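Local coordinates for putative flagellar hook-associated protein (Vibrio parahaemolyticus, PDB 3PWX) that probably serves as a structural component of the bacterial flagellum, as a member of the flagellin family associated with the hook, at residues V47-L59 / V176-V190. Numbering follows the deposited sequence.
Sequences VSESLKSMRDIVL and VDASLNAIDDTMANV. Unlike the reference sequence in segment 47-59: Ser48 (reference Asn).
Leu51 and Ile183 face each other where helices 47-59 and 176-190 run nearly antiparallel, their axes 10.1 Å apart and N-to-C directions 160° from each other. Leu51 is a knob in a hole made by Ile183, Thr186, Met187 and Val190; its CD1 meets Thr186 CG2 at 4.0 Å, the two side chains crossing at about a right angle. Met187, a selenomethionine, folds back at both chi2 and chi3, which lays CE 3.7 Å from Leu51 CB, while SE lies against Ser48 CB. Both Ile183 branches reach Arg55; CD1 also touches Met54 CG at 3.7 Å, and CG2 packs against Leu51 O. Nearer Val58, Leu180 CD2 fits between Arg55 CG (3.5 Å) and Val58 CG1 (3.6 Å). Arg55 NE donates to the syn lone pair of Asp184 OD1 at 2.8 Å, in a bent bond (142°) with OD1 tilted out of the guanidinium plane; NH2 adds weak bonds to both carboxylate oxygens, the guanidinium and carboxylate planes 38° apart. Leu161 of helix 154-166 packs against Val58 and Val176, and Tyr81 of helix 71-89 touches Met54. This apolar seam edged by a salt bridge is characteristic of an antiparallel alpha-helical bundle, here joining the long N- and C-terminal helices.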
# COMPACT_ATOMS: atom_id res chain seq x y z
N VAL A 47 22.26 11.99 6.54
CA VAL A 47 21.98 11.98 7.97
C VAL A 47 22.85 10.93 8.61
O VAL A 47 23.40 11.18 9.65
CB VAL A 47 20.48 11.71 8.32
CG1 VAL A 47 20.28 11.49 9.82
CG2 VAL A 47 19.58 12.85 7.86
N SER A 48 23.05 9.76 8.00
CA SER A 48 23.86 8.75 8.66
C SER A 48 25.37 9.05 8.68
O SER A 48 26.03 8.71 9.68
CB SER A 48 23.64 7.39 8.08
OG SER A 48 24.40 7.29 6.91
N GLU A 49 25.90 9.66 7.62
CA GLU A 49 27.31 10.21 7.63
C GLU A 49 27.52 11.24 8.71
O GLU A 49 28.54 11.23 9.41
CB GLU A 49 27.71 10.81 6.29
CG GLU A 49 28.28 9.76 5.30
CD GLU A 49 28.09 10.17 3.84
OE1 GLU A 49 26.96 10.63 3.51
OE2 GLU A 49 29.04 10.02 3.02
N SER A 50 26.55 12.13 8.87
CA SER A 50 26.66 13.08 9.91
C SER A 50 26.57 12.40 11.25
O SER A 50 27.22 12.82 12.18
CB SER A 50 25.59 14.14 9.82
OG SER A 50 25.72 14.86 8.62
N LEU A 51 25.82 11.33 11.38
CA LEU A 51 25.72 10.74 12.72
C LEU A 51 27.04 10.08 13.10
O LEU A 51 27.46 10.11 14.26
CB LEU A 51 24.58 9.75 12.82
CG LEU A 51 23.24 10.44 12.90
CD1 LEU A 51 22.10 9.37 12.68
CD2 LEU A 51 23.08 11.16 14.22
N LYS A 52 27.69 9.51 12.09
CA LYS A 52 28.98 8.87 12.16
C LYS A 52 30.08 9.89 12.61
O LYS A 52 30.75 9.67 13.62
CB LYS A 52 29.24 8.28 10.77
CG LYS A 52 30.40 7.45 10.61
CD LYS A 52 30.35 6.22 11.46
CE LYS A 52 31.77 5.85 11.95
NZ LYS A 52 32.87 6.16 10.97
N SER A 53 30.22 11.00 11.91
CA SER A 53 31.20 12.01 12.29
C SER A 53 30.93 12.57 13.67
O SER A 53 31.86 12.82 14.45
CB SER A 53 31.25 13.14 11.27
OG SER A 53 31.19 12.61 9.97
N MSE A 54 29.66 12.77 14.00
CA MSE A 54 29.35 13.29 15.30
C MSE A 54 29.80 12.24 16.33
O MSE A 54 30.42 12.59 17.32
CB MSE A 54 27.90 13.60 15.36
CG MSE A 54 27.33 14.00 16.67
SE MSE A 54 25.44 14.50 16.32
CE MSE A 54 25.80 16.05 15.19
N ARG A 55 29.57 10.95 16.08
CA ARG A 55 29.98 9.96 17.06
C ARG A 55 31.53 9.86 17.26
O ARG A 55 32.00 9.62 18.36
CB ARG A 55 29.41 8.65 16.68
CG ARG A 55 29.25 7.68 17.77
CD ARG A 55 29.04 6.38 17.04
NE ARG A 55 28.76 5.23 17.88
CZ ARG A 55 29.57 4.17 18.03
NH1 ARG A 55 30.76 4.12 17.41
NH2 ARG A 55 29.15 3.16 18.80
N ASP A 56 32.29 10.07 16.20
CA ASP A 56 33.73 9.99 16.24
C ASP A 56 34.35 11.11 17.08
O ASP A 56 35.40 10.92 17.73
CB ASP A 56 34.27 10.08 14.82
CG ASP A 56 34.07 8.80 14.02
OD1 ASP A 56 33.70 7.72 14.56
OD2 ASP A 56 34.30 8.89 12.81
N ILE A 57 33.69 12.26 17.04
CA ILE A 57 34.08 13.45 17.80
C ILE A 57 33.80 13.28 19.29
O ILE A 57 34.67 13.56 20.14
CB ILE A 57 33.36 14.72 17.28
CG1 ILE A 57 33.92 15.15 15.92
CG2 ILE A 57 33.43 15.83 18.31
CD1 ILE A 57 32.97 16.05 15.14
N VAL A 58 32.58 12.86 19.61
CA VAL A 58 32.26 12.45 20.96
C VAL A 58 33.24 11.37 21.45
O VAL A 58 33.80 11.52 22.55
CB VAL A 58 30.83 11.97 21.04
CG1 VAL A 58 30.53 11.40 22.41
CG2 VAL A 58 29.90 13.13 20.72
N LEU A 59 33.48 10.33 20.64
CA LEU A 59 34.45 9.29 20.98
C LEU A 59 35.87 9.84 21.34
O LEU A 59 36.41 9.46 22.39
CB LEU A 59 34.50 8.18 19.92
CG LEU A 59 33.29 7.23 19.81
CD1 LEU A 59 33.48 6.31 18.64
CD2 LEU A 59 32.98 6.40 21.07
N VAL A 176 28.24 12.24 27.95
CA VAL A 176 28.97 11.50 26.91
C VAL A 176 28.25 10.17 26.58
O VAL A 176 27.92 9.92 25.42
CB VAL A 176 30.48 11.31 27.29
CG1 VAL A 176 31.19 10.19 26.47
CG2 VAL A 176 31.21 12.66 27.18
N ASP A 177 28.00 9.34 27.60
CA ASP A 177 27.33 8.05 27.43
C ASP A 177 25.86 8.23 26.97
O ASP A 177 25.37 7.45 26.18
CB ASP A 177 27.44 7.17 28.69
CG ASP A 177 28.85 6.63 28.91
OD1 ASP A 177 29.37 5.87 28.01
OD2 ASP A 177 29.44 6.93 29.98
N ALA A 178 25.16 9.27 27.41
CA ALA A 178 23.81 9.48 26.86
C ALA A 178 23.88 9.86 25.39
O ALA A 178 23.08 9.40 24.57
CB ALA A 178 23.01 10.49 27.67
N SER A 179 24.92 10.64 25.07
CA SER A 179 25.15 11.10 23.70
C SER A 179 25.51 9.97 22.71
O SER A 179 25.04 9.97 21.57
CB SER A 179 26.21 12.19 23.68
OG SER A 179 25.88 13.20 24.61
N LEU A 180 26.35 9.02 23.13
CA LEU A 180 26.64 7.87 22.25
C LEU A 180 25.43 6.96 22.10
O LEU A 180 25.11 6.52 20.99
CB LEU A 180 27.86 7.11 22.69
CG LEU A 180 29.18 7.90 22.63
CD1 LEU A 180 30.27 7.17 23.45
CD2 LEU A 180 29.66 8.18 21.19
N ASN A 181 24.72 6.72 23.20
CA ASN A 181 23.47 5.96 23.18
C ASN A 181 22.36 6.59 22.30
O ASN A 181 21.62 5.86 21.63
CB ASN A 181 22.96 5.68 24.60
CG ASN A 181 23.95 4.85 25.42
OD1 ASN A 181 24.76 4.11 24.88
ND2 ASN A 181 23.87 4.97 26.73
N ALA A 182 22.27 7.91 22.28
CA ALA A 182 21.28 8.58 21.46
C ALA A 182 21.69 8.52 20.01
O ALA A 182 20.81 8.30 19.09
CB ALA A 182 21.07 9.99 21.90
N ILE A 183 22.99 8.67 19.76
CA ILE A 183 23.51 8.50 18.41
C ILE A 183 23.34 7.07 17.93
O ILE A 183 22.73 6.87 16.90
CB ILE A 183 24.98 8.90 18.25
CG1 ILE A 183 25.15 10.40 18.54
CG2 ILE A 183 25.43 8.53 16.82
CD1 ILE A 183 26.57 10.91 18.64
N ASP A 184 23.82 6.07 18.68
CA ASP A 184 23.54 4.66 18.30
C ASP A 184 22.08 4.38 17.99
O ASP A 184 21.81 3.67 17.02
CB ASP A 184 24.10 3.63 19.30
CG ASP A 184 25.59 3.68 19.37
OD1 ASP A 184 26.19 4.35 18.48
OD2 ASP A 184 26.19 3.08 20.29
N ASP A 185 21.15 4.94 18.76
CA ASP A 185 19.71 4.64 18.55
C ASP A 185 19.19 5.29 17.28
O ASP A 185 18.46 4.65 16.47
CB ASP A 185 18.85 5.09 19.73
CG ASP A 185 19.12 4.28 20.97
OD1 ASP A 185 19.63 3.13 20.80
OD2 ASP A 185 18.83 4.78 22.09
N THR A 186 19.57 6.54 17.07
CA THR A 186 19.12 7.22 15.89
C THR A 186 19.68 6.49 14.67
O THR A 186 18.96 6.18 13.70
CB THR A 186 19.40 8.73 15.94
OG1 THR A 186 18.81 9.23 17.13
CG2 THR A 186 18.72 9.47 14.81
N MSE A 187 20.93 6.13 14.74
CA MSE A 187 21.56 5.44 13.64
C MSE A 187 20.82 4.15 13.27
O MSE A 187 20.55 3.91 12.08
CB MSE A 187 23.02 5.16 13.96
CG MSE A 187 23.70 4.38 12.86
SE MSE A 187 24.18 5.50 11.32
CE MSE A 187 25.84 6.29 12.18
N ALA A 188 20.48 3.34 14.27
CA ALA A 188 19.63 2.16 14.04
C ALA A 188 18.29 2.51 13.31
O ALA A 188 17.81 1.79 12.39
CB ALA A 188 19.35 1.47 15.36
N ASN A 189 17.70 3.62 13.71
CA ASN A 189 16.44 4.00 13.09
C ASN A 189 16.69 4.45 11.64
O ASN A 189 15.95 4.07 10.72
CB ASN A 189 15.78 5.14 13.90
CG ASN A 189 15.14 4.67 15.19
OD1 ASN A 189 15.05 3.50 15.46
ND2 ASN A 189 14.68 5.60 15.99
N VAL A 190 17.71 5.27 11.43
CA VAL A 190 18.03 5.77 10.08
C VAL A 190 18.33 4.62 9.16
O VAL A 190 17.82 4.57 8.04
CB VAL A 190 19.20 6.81 10.09
CG1 VAL A 190 19.80 6.99 8.69
CG2 VAL A 190 18.70 8.11 10.56